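Local coordinates for topoisomerase I-like protein (Leishmania donovani, PDB 2B9S) that probably relaxes supercoiled DNA as part of a heterodimeric type IB topoisomerase, breaking and rejoining one strand through a covalent protein-DNA intermediate, at residues A261-D266 against V279-I284; E265-N270 against P341-L346. All blocks are in the same frame, centred on the assembly; numbering follows the deposited sequence.

Interaction 1. Residues A261-D266 against V279-I284; sequences ASYMED and VAMYFI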
ATOM      1  N   ALA D 261       3.449 -31.870  -1.950  1.00 42.67           N
ATOM      2  CA  ALA D 261       3.213 -33.274  -1.688  1.00 43.22           C
ATOM      3  C   ALA D 261       2.399 -33.371  -0.410  1.00 43.57           C
ATOM      4  O   ALA D 261       1.547 -34.250  -0.273  1.00 45.59           O
ATOM      5  CB  ALA D 261       4.544 -34.019  -1.543  1.00 44.28           C
ATOM      6  N   SER D 262       2.664 -32.460   0.522  1.00 42.94           N
ATOM      7  CA  SER D 262       1.917 -32.373   1.781  1.00 42.69           C
ATOM      8  C   SER D 262       0.443 -31.969   1.587  1.00 42.45           C
ATOM      9  O   SER D 262      -0.451 -32.654   2.096  1.00 42.18           O
ATOM     10  CB  SER D 262       2.619 -31.428   2.757  1.00 43.74           C
ATOM     11  OG  SER D 262       2.048 -31.484   4.051  1.00 44.11           O
ATOM     12  N   TYR D 263       0.176 -30.894   0.839  1.00 40.38           N
ATOM     13  CA  TYR D 263      -1.227 -30.509   0.610  1.00 39.64           C
ATOM     14  C   TYR D 263      -1.990 -31.440  -0.341  1.00 40.99           C
ATOM     15  O   TYR D 263      -3.215 -31.569  -0.234  1.00 39.45           O
ATOM     16  CB  TYR D 263      -1.428 -29.015   0.286  1.00 34.11           C
ATOM     17  CG  TYR D 263      -0.954 -28.467  -1.064  1.00 32.85           C
ATOM     18  CD1 TYR D 263      -1.537 -28.871  -2.265  1.00 31.07           C
ATOM     19  CD2 TYR D 263       0.032 -27.471  -1.117  1.00 31.30           C
ATOM     20  CE1 TYR D 263      -1.109 -28.337  -3.482  1.00 31.17           C
ATOM     21  CE2 TYR D 263       0.445 -26.916  -2.322  1.00 30.10           C
ATOM     22  CZ  TYR D 263      -0.123 -27.347  -3.494  1.00 31.65           C
ATOM     23  OH  TYR D 263       0.305 -26.793  -4.681  1.00 32.49           O
ATOM     24  N   MET D 264      -1.268 -32.112  -1.234  1.00 43.21           N
ATOM     25  CA  MET D 264      -1.901 -33.113  -2.103  1.00 48.65           C
ATOM     26  C   MET D 264      -2.379 -34.377  -1.364  1.00 47.94           C
ATOM     27  O   MET D 264      -3.327 -35.032  -1.793  1.00 49.26           O
ATOM     28  CB  MET D 264      -1.013 -33.457  -3.296  1.00 50.31           C
ATOM     29  CG  MET D 264      -1.253 -32.558  -4.487  1.00 51.09           C
ATOM     30  SD  MET D 264      -0.005 -32.847  -5.735  1.00 54.14           S
ATOM     31  CE  MET D 264       0.854 -31.264  -5.773  1.00 55.08           C
ATOM     32  N   GLU D 265      -1.711 -34.705  -0.262  1.00 48.14           N
ATOM     33  CA  GLU D 265      -2.174 -35.734   0.653  1.00 47.85           C
ATOM     34  C   GLU D 265      -3.384 -35.246   1.469  1.00 48.33           C
ATOM     35  O   GLU D 265      -4.272 -36.047   1.806  1.00 48.46           O
ATOM     36  CB  GLU D 265      -1.032 -36.192   1.572  1.00 47.64           C
ATOM     37  N   ASP D 266      -3.419 -33.943   1.774  1.00 47.17           N
ATOM     38  CA  ASP D 266      -4.530 -33.320   2.506  1.00 46.26           C
ATOM     39  C   ASP D 266      -5.808 -33.190   1.670  1.00 46.13           C
ATOM     40  O   ASP D 266      -6.897 -33.052   2.230  1.00 45.33           O
ATOM     41  CB  ASP D 266      -4.155 -31.931   3.015  1.00 46.91           C
ATOM     42  CG  ASP D 266      -3.054 -31.948   4.040  1.00 48.02           C
ATOM     43  OD1 ASP D 266      -2.839 -32.988   4.706  1.00 49.38           O
ATOM     44  OD2 ASP D 266      -2.404 -30.891   4.189  1.00 48.63           O
ATOM     45  N   VAL D 279      -6.790 -26.778  -0.346  1.00 29.58           N
ATOM     46  CA  VAL D 279      -7.219 -26.063  -1.559  1.00 28.69           C
ATOM     47  C   VAL D 279      -6.777 -24.589  -1.508  1.00 30.03           C
ATOM     48  O   VAL D 279      -6.403 -23.999  -2.535  1.00 30.05           O
ATOM     49  CB  VAL D 279      -8.752 -26.226  -1.792  1.00 27.63           C
ATOM     50  CG1 VAL D 279      -9.236 -25.457  -3.005  1.00 24.35           C
ATOM     51  CG2 VAL D 279      -9.104 -27.719  -1.943  1.00 28.87           C
ATOM     52  N   ALA D 280      -6.787 -24.010  -0.305  1.00 30.17           N
ATOM     53  CA  ALA D 280      -6.376 -22.618  -0.125  1.00 29.27           C
ATOM     54  C   ALA D 280      -4.895 -22.484  -0.405  1.00 30.11           C
ATOM     55  O   ALA D 280      -4.473 -21.577  -1.145  1.00 29.34           O
ATOM     56  CB  ALA D 280      -6.725 -22.110   1.267  1.00 28.03           C
ATOM     57  N   MET D 281      -4.092 -23.391   0.153  1.00 31.90           N
ATOM     58  CA  MET D 281      -2.663 -23.329  -0.133  1.00 33.16           C
ATOM     59  C   MET D 281      -2.307 -23.712  -1.580  1.00 31.56           C
ATOM     60  O   MET D 281      -1.358 -23.189  -2.146  1.00 31.71           O
ATOM     61  CB  MET D 281      -1.790 -23.971   0.971  1.00 35.90           C
ATOM     62  CG  MET D 281      -2.004 -25.400   1.297  1.00 37.06           C
ATOM     63  SD  MET D 281      -1.320 -25.783   2.939  1.00 38.33           S
ATOM     64  CE  MET D 281       0.359 -26.258   2.513  1.00 38.28           C
ATOM     65  N   TYR D 282      -3.127 -24.554  -2.198  1.00 32.36           N
ATOM     66  CA  TYR D 282      -3.049 -24.808  -3.629  1.00 31.41           C
ATOM     67  C   TYR D 282      -3.280 -23.542  -4.475  1.00 33.20           C
ATOM     68  O   TYR D 282      -2.552 -23.304  -5.455  1.00 31.86           O
ATOM     69  CB  TYR D 282      -4.063 -25.887  -4.009  1.00 33.05           C
ATOM     70  CG  TYR D 282      -4.227 -26.109  -5.497  1.00 33.40           C
ATOM     71  CD1 TYR D 282      -3.317 -26.898  -6.215  1.00 32.67           C
ATOM     72  CD2 TYR D 282      -5.303 -25.549  -6.187  1.00 33.25           C
ATOM     73  CE1 TYR D 282      -3.467 -27.107  -7.584  1.00 33.11           C
ATOM     74  CE2 TYR D 282      -5.464 -25.746  -7.553  1.00 34.29           C
ATOM     75  CZ  TYR D 282      -4.542 -26.536  -8.251  1.00 34.47           C
ATOM     76  OH  TYR D 282      -4.702 -26.745  -9.610  1.00 35.07           O
ATOM     77  N   PHE D 283      -4.315 -22.761  -4.122  1.00 32.30           N
ATOM     78  CA  PHE D 283      -4.599 -21.486  -4.784  1.00 30.82           C
ATOM     79  C   PHE D 283      -3.494 -20.458  -4.589  1.00 29.43           C
ATOM     80  O   PHE D 283      -3.111 -19.797  -5.537  1.00 28.93           O
ATOM     81  CB  PHE D 283      -5.925 -20.868  -4.320  1.00 32.47           C
ATOM     82  CG  PHE D 283      -7.151 -21.557  -4.854  1.00 33.12           C
ATOM     83  CD1 PHE D 283      -7.072 -22.461  -5.913  1.00 34.96           C
ATOM     84  CD2 PHE D 283      -8.396 -21.271  -4.315  1.00 33.54           C
ATOM     85  CE1 PHE D 283      -8.203 -23.105  -6.397  1.00 34.06           C
ATOM     86  CE2 PHE D 283      -9.537 -21.886  -4.802  1.00 34.28           C
ATOM     87  CZ  PHE D 283      -9.436 -22.814  -5.853  1.00 34.01           C
ATOM     88  N   ILE D 284      -3.019 -20.310  -3.355  1.00 31.16           N
ATOM     89  CA  ILE D 284      -1.968 -19.347  -3.003  1.00 32.92           C
ATOM     90  C   ILE D 284      -0.644 -19.693  -3.707  1.00 34.93           C
ATOM     91  O   ILE D 284       0.051 -18.804  -4.232  1.00 34.86           O
ATOM     92  CB  ILE D 284      -1.781 -19.260  -1.463  1.00 32.94           C
ATOM     93  CG1 ILE D 284      -3.025 -18.634  -0.808  1.00 32.88           C
ATOM     94  CG2 ILE D 284      -0.512 -18.508  -1.094  1.00 32.38           C
ATOM     95  CD1 ILE D 284      -3.065 -18.728   0.706  1.00 31.65           C
TER

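Interaction 2. Residues E265-N270 against P341-L346; sequences EDFKSN and PEVYAL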
ATOM      1  N   GLU D 265      -1.711 -34.705  -0.262  1.00 48.14           N
ATOM      2  CA  GLU D 265      -2.174 -35.734   0.653  1.00 47.85           C
ATOM      3  C   GLU D 265      -3.384 -35.246   1.469  1.00 48.33           C
ATOM      4  O   GLU D 265      -4.272 -36.047   1.806  1.00 48.46           O
ATOM      5  CB  GLU D 265      -1.032 -36.192   1.572  1.00 47.64           C
ATOM      6  N   ASP D 266      -3.419 -33.943   1.774  1.00 47.17           N
ATOM      7  CA  ASP D 266      -4.530 -33.320   2.506  1.00 46.26           C
ATOM      8  C   ASP D 266      -5.808 -33.190   1.670  1.00 46.13           C
ATOM      9  O   ASP D 266      -6.897 -33.052   2.230  1.00 45.33           O
ATOM     10  CB  ASP D 266      -4.155 -31.931   3.015  1.00 46.91           C
ATOM     11  CG  ASP D 266      -3.054 -31.948   4.040  1.00 48.02           C
ATOM     12  OD1 ASP D 266      -2.839 -32.988   4.706  1.00 49.38           O
ATOM     13  OD2 ASP D 266      -2.404 -30.891   4.189  1.00 48.63           O
ATOM     14  N   PHE D 267      -5.678 -33.206   0.343  1.00 45.36           N
ATOM     15  CA  PHE D 267      -6.850 -33.245  -0.529  1.00 46.55           C
ATOM     16  C   PHE D 267      -7.754 -34.421  -0.174  1.00 48.06           C
ATOM     17  O   PHE D 267      -8.976 -34.335  -0.309  1.00 49.13           O
ATOM     18  CB  PHE D 267      -6.456 -33.345  -2.006  1.00 45.39           C
ATOM     19  CG  PHE D 267      -5.865 -32.087  -2.569  1.00 46.43           C
ATOM     20  CD1 PHE D 267      -6.138 -30.841  -1.992  1.00 45.75           C
ATOM     21  CD2 PHE D 267      -5.045 -32.138  -3.700  1.00 46.52           C
ATOM     22  CE1 PHE D 267      -5.584 -29.669  -2.519  1.00 45.51           C
ATOM     23  CE2 PHE D 267      -4.486 -30.971  -4.231  1.00 46.12           C
ATOM     24  CZ  PHE D 267      -4.754 -29.733  -3.636  1.00 45.63           C
ATOM     25  N   LYS D 268      -7.147 -35.513   0.290  1.00 49.02           N
ATOM     26  CA  LYS D 268      -7.884 -36.742   0.563  1.00 50.24           C
ATOM     27  C   LYS D 268      -8.326 -36.838   2.024  1.00 49.27           C
ATOM     28  O   LYS D 268      -8.882 -37.853   2.430  1.00 50.47           O
ATOM     29  CB  LYS D 268      -7.060 -37.997   0.124  1.00 49.62           C
ATOM     30  N   SER D 269      -8.095 -35.779   2.803  1.00 47.79           N
ATOM     31  CA  SER D 269      -8.476 -35.759   4.219  1.00 46.16           C
ATOM     32  C   SER D 269      -9.986 -35.819   4.439  1.00 47.93           C
ATOM     33  O   SER D 269     -10.767 -35.322   3.624  1.00 49.06           O
ATOM     34  CB  SER D 269      -7.910 -34.521   4.909  1.00 44.32           C
ATOM     35  OG  SER D 269      -8.294 -34.455   6.275  1.00 40.76           O
ATOM     36  N   ASN D 270     -10.396 -36.427   5.548  1.00 49.52           N
ATOM     37  CA  ASN D 270     -11.804 -36.405   5.940  1.00 50.37           C
ATOM     38  C   ASN D 270     -12.056 -35.300   6.959  1.00 48.82           C
ATOM     39  O   ASN D 270     -13.198 -35.039   7.341  1.00 48.17           O
ATOM     40  CB  ASN D 270     -12.280 -37.776   6.448  1.00 53.50           C
ATOM     41  CG  ASN D 270     -11.711 -38.134   7.812  1.00 56.60           C
ATOM     42  OD1 ASN D 270     -10.512 -38.410   7.952  1.00 59.05           O
ATOM     43  ND2 ASN D 270     -12.577 -38.149   8.829  1.00 57.87           N
ATOM     44  N   PRO D 341      -8.269 -32.378 -11.016  1.00 44.57           N
ATOM     45  CA  PRO D 341      -9.613 -32.957 -10.815  1.00 43.00           C
ATOM     46  C   PRO D 341      -9.994 -33.158  -9.344  1.00 41.71           C
ATOM     47  O   PRO D 341     -11.166 -33.054  -9.005  1.00 42.79           O
ATOM     48  CB  PRO D 341      -9.555 -34.309 -11.559  1.00 43.96           C
ATOM     49  CG  PRO D 341      -8.138 -34.504 -11.985  1.00 44.81           C
ATOM     50  CD  PRO D 341      -7.440 -33.178 -11.943  1.00 44.47           C
ATOM     51  N   GLU D 342      -9.011 -33.446  -8.490  1.00 41.03           N
ATOM     52  CA  GLU D 342      -9.229 -33.619  -7.062  1.00 39.70           C
ATOM     53  C   GLU D 342      -9.592 -32.303  -6.359  1.00 39.98           C
ATOM     54  O   GLU D 342     -10.279 -32.329  -5.338  1.00 39.58           O
ATOM     55  CB  GLU D 342      -8.008 -34.258  -6.403  1.00 40.76           C
ATOM     56  N   VAL D 343      -9.122 -31.173  -6.904  1.00 37.85           N
ATOM     57  CA  VAL D 343      -9.424 -29.844  -6.368  1.00 36.52           C
ATOM     58  C   VAL D 343     -10.791 -29.408  -6.875  1.00 36.62           C
ATOM     59  O   VAL D 343     -11.585 -28.830  -6.127  1.00 36.95           O
ATOM     60  CB  VAL D 343      -8.314 -28.796  -6.725  1.00 36.20           C
ATOM     61  CG1 VAL D 343      -8.821 -27.349  -6.633  1.00 33.65           C
ATOM     62  CG2 VAL D 343      -7.090 -28.999  -5.840  1.00 33.88           C
ATOM     63  N   TYR D 344     -11.062 -29.704  -8.143  1.00 35.47           N
ATOM     64  CA  TYR D 344     -12.346 -29.377  -8.749  1.00 34.47           C
ATOM     65  C   TYR D 344     -13.509 -30.085  -8.047  1.00 34.22           C
ATOM     66  O   TYR D 344     -14.554 -29.465  -7.824  1.00 36.76           O
ATOM     67  CB  TYR D 344     -12.324 -29.671 -10.250  1.00 32.76           C
ATOM     68  CG  TYR D 344     -13.590 -29.272 -10.989  1.00 31.50           C
ATOM     69  CD1 TYR D 344     -14.726 -30.100 -10.962  1.00 30.66           C
ATOM     70  CD2 TYR D 344     -13.651 -28.083 -11.725  1.00 29.47           C
ATOM     71  CE1 TYR D 344     -15.894 -29.751 -11.636  1.00 30.82           C
ATOM     72  CE2 TYR D 344     -14.809 -27.727 -12.412  1.00 31.40           C
ATOM     73  CZ  TYR D 344     -15.928 -28.573 -12.357  1.00 31.70           C
ATOM     74  OH  TYR D 344     -17.086 -28.245 -13.016  1.00 32.88           O
ATOM     75  N   ALA D 345     -13.313 -31.355  -7.684  1.00 32.72           N
ATOM     76  CA  ALA D 345     -14.299 -32.140  -6.934  1.00 33.36           C
ATOM     77  C   ALA D 345     -14.518 -31.655  -5.489  1.00 33.57           C
ATOM     78  O   ALA D 345     -15.648 -31.671  -4.982  1.00 35.14           O
ATOM     79  CB  ALA D 345     -13.900 -33.600  -6.933  1.00 33.57           C
ATOM     80  N   LEU D 346     -13.425 -31.286  -4.822  1.00 33.39           N
ATOM     81  CA  LEU D 346     -13.451 -30.638  -3.509  1.00 30.85           C
ATOM     82  C   LEU D 346     -14.252 -29.321  -3.536  1.00 31.47           C
ATOM     83  O   LEU D 346     -15.070 -29.091  -2.662  1.00 32.75           O
ATOM     84  CB  LEU D 346     -12.026 -30.389  -3.021  1.00 28.78           C
ATOM     85  CG  LEU D 346     -11.263 -31.549  -2.367  1.00 27.09           C
ATOM     86  CD1 LEU D 346      -9.808 -31.188  -2.079  1.00 25.74           C
ATOM     87  CD2 LEU D 346     -11.945 -32.037  -1.103  1.00 27.68           C
TER

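Interaction 1. Residues A261-D266 against V279-I284
Tyr263 reaches from helix 236-266 across to Met281 and Tyr282 of helix 272-287. The two helices are consecutive in the catalytic core of this type IB topoisomerase, joined by a short loop. They meet through side chains, with no hydrogen bond between the two segments. The tight part is the Tyr263 ring. Its CG sits between the backbone N and the carbonyl carbon (chi1 70°), which carries the ring out toward the second helix. Over one face lies the backbone of that helix, with Tyr282 CA 3.8 Å above the ring plane and offset toward the rim. Met281 meets the ring obliquely. Its chain bends at chi3 (-90°), and this brings the methyl back to the tyrosine, with Met281 CE 3.8 Å from Tyr263 CD2. Met281 CG is equally near that carbon. The hydroxyl of Tyr263 reaches past the segment and hydrogen-bonds to Asp285, a polar tie at the end of an otherwise apolar contact. His372 of helix 366-373 packs on Met281. The far side of helix 236-266 is looser. Ala261 is exposed there and Glu265 partly exposed, and neither touches 279-284. Met264 forms an exposed flank, and its CE comes no nearer to that segment than 6.1 Å, at Tyr282 CD1. Back at the packed side, the two tyrosines cross at a slant. Tyr263 CE1 lies near the plane of the Tyr282 ring, at its edge, 3.8 Å from Tyr282 CD1.

Interaction 2. Residues E265-N270 against P341-L346
Phe267 packs against Val343 and Leu346, and these three buried side chains carry the contact. The phenylalanine points toward helix 341-351. Its CG lies opposite the carbonyl carbon and beside the backbone N (chi1 -72°), and this rotamer extends the ring to the first turn of that helix. Val343 puts one branch over a face of the ring. The touching atom is CG2, at 3.3 Å from Phe267 CZ, which is close packing for two carbons. CG2 is also 3.6 Å from Phe267 CE2, so it sits above the far end of the ring. The valine is turned to chi1 159°, with CG1 roughly across from its own N, while CG2 is the branch given to the phenylalanine. Leu346 works nearer the root of the ring. Phe267 is the second residue of a type I beta turn from Asp266 to Ser269, closed by Ser269 N to Asp266 O at 3.0 Å. The contact therefore joins the turn between two helices of the catalytic core to helix 341-351, which follows strand 332-338. Leu346 CD1 approaches the ring obliquely and comes 3.7 Å from Phe267 CD1. The two side chains cross at about a right angle. Both leucine methyls also border the phenylalanine backbone at its carbonyl oxygen, with Leu346 CD2 3.8 Å from Phe267 O. Ala278 and Leu340 add to the packing around Phe267. Farther along the turn, Ser269 OG hydrogen-bonds to Asp271 N, just ahead of helix 272-287.

Interactions 1 and 2 have centres 9 Å apart, share Glu265 and Asp266, and belong to one packed region of the catalytic core. Segment 279-284 of interaction 1 touches both segments of interaction 2. Val279 CG2 touches Leu346 CD1 at 3.5 Å, and Tyr282 CE2 touches Val343 CG1 at 3.8 Å. Tyr282 CB also meets Phe267 CZ at 3.9 Å. Neither contact supplies a residue of the vanadate pocket, to which this chain gives Arg290, Lys328, Arg386 and His429. Interaction 1 is nearer the DNA, its nearest atom about 7 Å away, against about 17 Å for interaction 2. Arg290 follows shortly after helix 272-287 in the chain.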